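PDB 4DBF: 2-hydroxyhepta-2,4-diene-1,7-dioate isomerase from Corynebacterium glutamicum, which probably acts as a magnesium-dependent oxaloacetate decarboxylase of the fumarylacetoacetate hydrolase (FAH) family. Local coordinates for residues 124-138 / 258-271. Residues are numbered along the deposited sequence; the frame is centred on the assembly and turned at random.
With MG (magnesium ion), chain C.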
# COMPACT_ATOMS: atom_id res chain seq x y z
N ILE A 124 18.95 -5.54 5.00
CA ILE A 124 18.46 -4.64 4.00
C ILE A 124 19.14 -5.04 2.69
O ILE A 124 20.30 -4.90 2.54
CB ILE A 124 18.85 -3.19 4.34
CG1 ILE A 124 18.17 -2.73 5.61
CG2 ILE A 124 18.53 -2.28 3.19
CD1 ILE A 124 18.79 -1.52 6.24
N ARG A 125 18.39 -5.56 1.76
CA ARG A 125 18.98 -6.11 0.55
C ARG A 125 18.87 -5.16 -0.64
O ARG A 125 17.85 -5.02 -1.22
CB ARG A 125 18.39 -7.46 0.22
CG ARG A 125 18.36 -8.39 1.40
CD ARG A 125 17.63 -9.66 1.11
NE ARG A 125 18.51 -10.55 0.43
CZ ARG A 125 18.44 -10.86 -0.85
NH1 ARG A 125 17.51 -10.38 -1.61
NH2 ARG A 125 19.32 -11.67 -1.36
N ILE A 126 19.97 -4.57 -0.99
CA ILE A 126 20.00 -3.59 -2.03
C ILE A 126 20.19 -4.16 -3.42
O ILE A 126 21.21 -4.68 -3.71
CB ILE A 126 21.12 -2.59 -1.77
CG1 ILE A 126 20.96 -1.94 -0.43
CG2 ILE A 126 21.17 -1.55 -2.86
CD1 ILE A 126 22.21 -1.33 0.09
N PRO A 127 19.22 -4.03 -4.29
CA PRO A 127 19.43 -4.46 -5.68
C PRO A 127 20.40 -3.58 -6.44
O PRO A 127 20.67 -2.48 -6.07
CB PRO A 127 18.07 -4.42 -6.30
CG PRO A 127 17.20 -3.74 -5.34
CD PRO A 127 17.93 -3.40 -4.11
N SER A 128 20.94 -4.11 -7.51
CA SER A 128 22.03 -3.46 -8.21
C SER A 128 21.64 -2.14 -8.82
O SER A 128 22.44 -1.28 -8.91
CB SER A 128 22.59 -4.36 -9.28
OG SER A 128 21.63 -4.65 -10.23
N PHE A 129 20.41 -2.00 -9.23
CA PHE A 129 19.94 -0.80 -9.86
C PHE A 129 19.57 0.28 -8.88
O PHE A 129 19.15 1.34 -9.28
CB PHE A 129 18.75 -1.08 -10.75
CG PHE A 129 17.62 -1.71 -10.04
CD1 PHE A 129 16.62 -0.95 -9.49
CD2 PHE A 129 17.56 -3.06 -9.90
CE1 PHE A 129 15.58 -1.54 -8.83
CE2 PHE A 129 16.53 -3.66 -9.24
CZ PHE A 129 15.54 -2.89 -8.70
N ALA A 130 19.70 -0.02 -7.60
CA ALA A 130 19.35 0.90 -6.55
C ALA A 130 20.61 1.44 -5.92
O ALA A 130 21.28 0.72 -5.25
CB ALA A 130 18.49 0.23 -5.48
N THR A 131 20.89 2.70 -6.15
CA THR A 131 22.14 3.29 -5.77
C THR A 131 21.93 4.54 -4.94
O THR A 131 20.87 5.07 -4.89
CB THR A 131 23.00 3.60 -7.01
OG1 THR A 131 22.31 4.46 -7.89
CG2 THR A 131 23.33 2.36 -7.75
N LYS A 132 22.97 4.97 -4.28
CA LYS A 132 22.88 5.97 -3.26
C LYS A 132 21.74 5.70 -2.27
O LYS A 132 20.90 6.52 -2.08
CB LYS A 132 22.78 7.37 -3.82
CG LYS A 132 23.14 8.40 -2.78
CD LYS A 132 23.28 9.78 -3.35
CE LYS A 132 23.25 10.82 -2.27
NZ LYS A 132 23.25 12.16 -2.86
N VAL A 133 21.77 4.53 -1.64
CA VAL A 133 20.77 4.11 -0.69
C VAL A 133 21.05 4.60 0.70
O VAL A 133 22.00 4.20 1.32
CB VAL A 133 20.64 2.59 -0.67
CG1 VAL A 133 19.65 2.13 0.35
CG2 VAL A 133 20.30 2.09 -2.03
N GLU A 134 20.20 5.49 1.17
CA GLU A 134 20.33 6.07 2.50
C GLU A 134 19.27 5.56 3.47
O GLU A 134 18.24 5.14 3.08
CB GLU A 134 20.27 7.60 2.43
CG GLU A 134 21.35 8.20 1.55
CD GLU A 134 21.41 9.71 1.56
OE1 GLU A 134 20.51 10.37 2.01
OE2 GLU A 134 22.41 10.22 1.12
N PHE A 135 19.57 5.64 4.74
CA PHE A 135 18.66 5.32 5.78
C PHE A 135 18.00 6.59 6.28
O PHE A 135 18.46 7.64 6.03
CB PHE A 135 19.41 4.70 6.92
CG PHE A 135 20.40 5.61 7.53
CD1 PHE A 135 20.03 6.50 8.50
CD2 PHE A 135 21.69 5.63 7.09
CE1 PHE A 135 20.94 7.35 9.03
CE2 PHE A 135 22.61 6.47 7.63
CZ PHE A 135 22.23 7.33 8.60
N GLU A 136 16.92 6.43 7.00
CA GLU A 136 16.32 7.55 7.67
C GLU A 136 15.67 7.01 8.93
O GLU A 136 14.79 6.26 8.84
CB GLU A 136 15.23 8.20 6.83
CG GLU A 136 15.54 8.54 5.40
CD GLU A 136 14.46 9.36 4.73
OE1 GLU A 136 13.31 9.08 4.92
OE2 GLU A 136 14.78 10.27 4.00
N GLY A 137 16.13 7.42 10.09
CA GLY A 137 15.50 7.02 11.31
C GLY A 137 14.30 7.85 11.62
O GLY A 137 14.38 9.02 11.65
N GLU A 138 13.18 7.19 11.90
CA GLU A 138 11.94 7.87 12.15
C GLU A 138 11.14 7.28 13.27
O GLU A 138 11.13 6.12 13.48
CB GLU A 138 11.06 7.97 10.90
CG GLU A 138 11.81 8.20 9.63
CD GLU A 138 10.96 8.60 8.43
OE1 GLU A 138 9.79 8.84 8.51
OE2 GLU A 138 11.51 8.69 7.38
N SER A 258 11.91 12.59 8.91
CA SER A 258 13.34 12.67 9.23
C SER A 258 13.97 13.78 8.38
O SER A 258 13.37 14.21 7.40
CB SER A 258 14.06 11.36 8.93
OG SER A 258 14.15 11.12 7.56
N PRO A 259 15.21 14.17 8.71
CA PRO A 259 15.96 15.03 7.76
C PRO A 259 16.02 14.26 6.47
O PRO A 259 16.11 13.03 6.51
CB PRO A 259 17.40 15.08 8.35
CG PRO A 259 17.24 14.82 9.75
CD PRO A 259 15.98 13.92 9.94
N ALA A 260 15.98 14.97 5.34
CA ALA A 260 15.91 14.41 4.00
C ALA A 260 17.25 13.91 3.39
O ALA A 260 17.28 13.47 2.21
CB ALA A 260 15.32 15.42 3.08
N GLY A 261 18.33 13.97 4.15
CA GLY A 261 19.60 13.46 3.66
C GLY A 261 20.51 12.97 4.75
O GLY A 261 20.86 13.73 5.66
N THR A 262 20.90 11.71 4.70
CA THR A 262 21.79 11.20 5.72
C THR A 262 23.17 10.72 5.23
O THR A 262 24.09 11.50 5.18
CB THR A 262 21.08 10.07 6.46
OG1 THR A 262 20.73 9.05 5.52
CG2 THR A 262 19.78 10.60 7.22
N GLU A 263 23.31 9.46 4.85
CA GLU A 263 24.58 8.94 4.37
C GLU A 263 24.32 7.63 3.60
O GLU A 263 23.56 6.76 4.07
CB GLU A 263 25.58 8.67 5.51
CG GLU A 263 26.93 7.96 5.10
CD GLU A 263 28.00 8.91 4.52
OE1 GLU A 263 28.08 10.11 4.91
OE2 GLU A 263 28.79 8.42 3.68
N ALA A 264 24.95 7.45 2.44
CA ALA A 264 24.74 6.20 1.71
C ALA A 264 25.30 4.95 2.43
O ALA A 264 26.30 5.01 3.16
CB ALA A 264 25.30 6.28 0.27
N MET A 265 24.63 3.83 2.22
CA MET A 265 24.96 2.59 2.87
C MET A 265 25.34 1.65 1.75
O MET A 265 24.72 1.69 0.68
CB MET A 265 23.69 2.03 3.54
CG MET A 265 23.21 2.86 4.65
SD MET A 265 21.88 1.95 5.48
CE MET A 265 20.62 1.71 4.32
N VAL A 266 26.31 0.77 2.01
CA VAL A 266 26.75 -0.23 1.06
C VAL A 266 26.86 -1.63 1.68
O VAL A 266 26.81 -1.81 2.90
CB VAL A 266 28.14 0.12 0.40
CG1 VAL A 266 28.07 1.50 -0.39
CG2 VAL A 266 29.29 0.09 1.47
N ASP A 267 27.04 -2.62 0.81
CA ASP A 267 27.11 -4.01 1.24
C ASP A 267 28.16 -4.13 2.33
O ASP A 267 29.20 -3.54 2.21
CB ASP A 267 27.43 -4.89 0.05
CG ASP A 267 27.79 -6.27 0.46
OD1 ASP A 267 26.89 -7.07 0.78
OD2 ASP A 267 29.00 -6.54 0.49
N GLY A 268 27.86 -4.83 3.43
CA GLY A 268 28.77 -4.87 4.60
C GLY A 268 28.51 -3.93 5.77
O GLY A 268 28.95 -4.22 6.90
N ASP A 269 27.87 -2.77 5.53
CA ASP A 269 27.60 -1.80 6.58
C ASP A 269 26.61 -2.40 7.55
O ASP A 269 25.98 -3.46 7.30
CB ASP A 269 27.00 -0.48 6.01
CG ASP A 269 28.00 0.29 5.16
OD1 ASP A 269 29.21 -0.14 5.15
OD2 ASP A 269 27.61 1.30 4.51
N TYR A 270 26.44 -1.67 8.65
CA TYR A 270 25.42 -2.00 9.60
C TYR A 270 24.83 -0.67 10.00
O TYR A 270 25.57 0.28 10.21
CB TYR A 270 26.00 -2.70 10.83
CG TYR A 270 24.95 -3.21 11.80
CD1 TYR A 270 24.35 -4.48 11.62
CD2 TYR A 270 24.55 -2.44 12.88
CE1 TYR A 270 23.35 -4.94 12.54
CE2 TYR A 270 23.58 -2.92 13.82
CZ TYR A 270 22.99 -4.16 13.62
OH TYR A 270 22.07 -4.60 14.54
N ILE A 271 23.51 -0.60 10.14
CA ILE A 271 22.83 0.63 10.52
C ILE A 271 21.95 0.44 11.77
O ILE A 271 21.19 -0.50 11.85
CB ILE A 271 22.00 1.23 9.29
CG1 ILE A 271 21.29 2.54 9.67
CG2 ILE A 271 20.93 0.28 8.72
CD1 ILE A 271 22.20 3.73 9.99
MG MG C . 11.23 9.45 5.40
O HOH W 1 24.29 2.91 -1.63
O HOH W 2 9.15 9.56 5.96
O HOH W 3 11.86 11.22 6.18
O HOH W 4 10.74 10.49 3.69
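The ring of F135 lies between I271 and T262, and F135 is the residue most covered in the contact. I271 CD1 stands 3.5 Å from the F135 ring centroid, only 10° off the ring normal, a CH-pi contact over one face. T262 brings CB and OG1 over the opposite face, CB at 3.9 Å from the same centroid. M265 lies along the border of the ring: its CG meets the edge in plane, and SD makes an oblique Met-aromatic contact. Because the M265 chain bends at its last torsion (chi3 -62°), CE turns back to V133 CG1 and I124 CD1, while I124 CD1 also packs on I271 CG2.

Three direct hydrogen bonds join the segments. M265 N donates to V133 O at 2.8 Å, and water 1 joins V133 N to M265 O, so both polar backbone atoms of V133 are tied to M265. T262 contributes twice: OG1 donates to F135 O at 2.7 Å, and N reaches E134 OE1 from above the carboxylate plane, 57° out of it. That same OE1 forms a salt bridge with R171 NE, while R171 NH2 pairs with E136 OE2, so one guanidinium links the two glutamates.

Metal coordination occupies the end at S258. E136 OE1 (2.2 Å) and E138 OE2 (2.1 Å) bind the magnesium ion together with three waters and D167. S258 takes a second-shell place: its OG lies 3.2 Å from E136 CB, donates to P259 O and accepts from metal-bound water 3.

In the FAH-family fold, strands 124-126 and 270-275 belong to one mixed five-stranded sheet, with 279-287 between them, while 133-143 pairs antiparallel with 159-170. Strand 159-170 flanks V133, F135 and I271, and strand 209-216 touches F135 and E263.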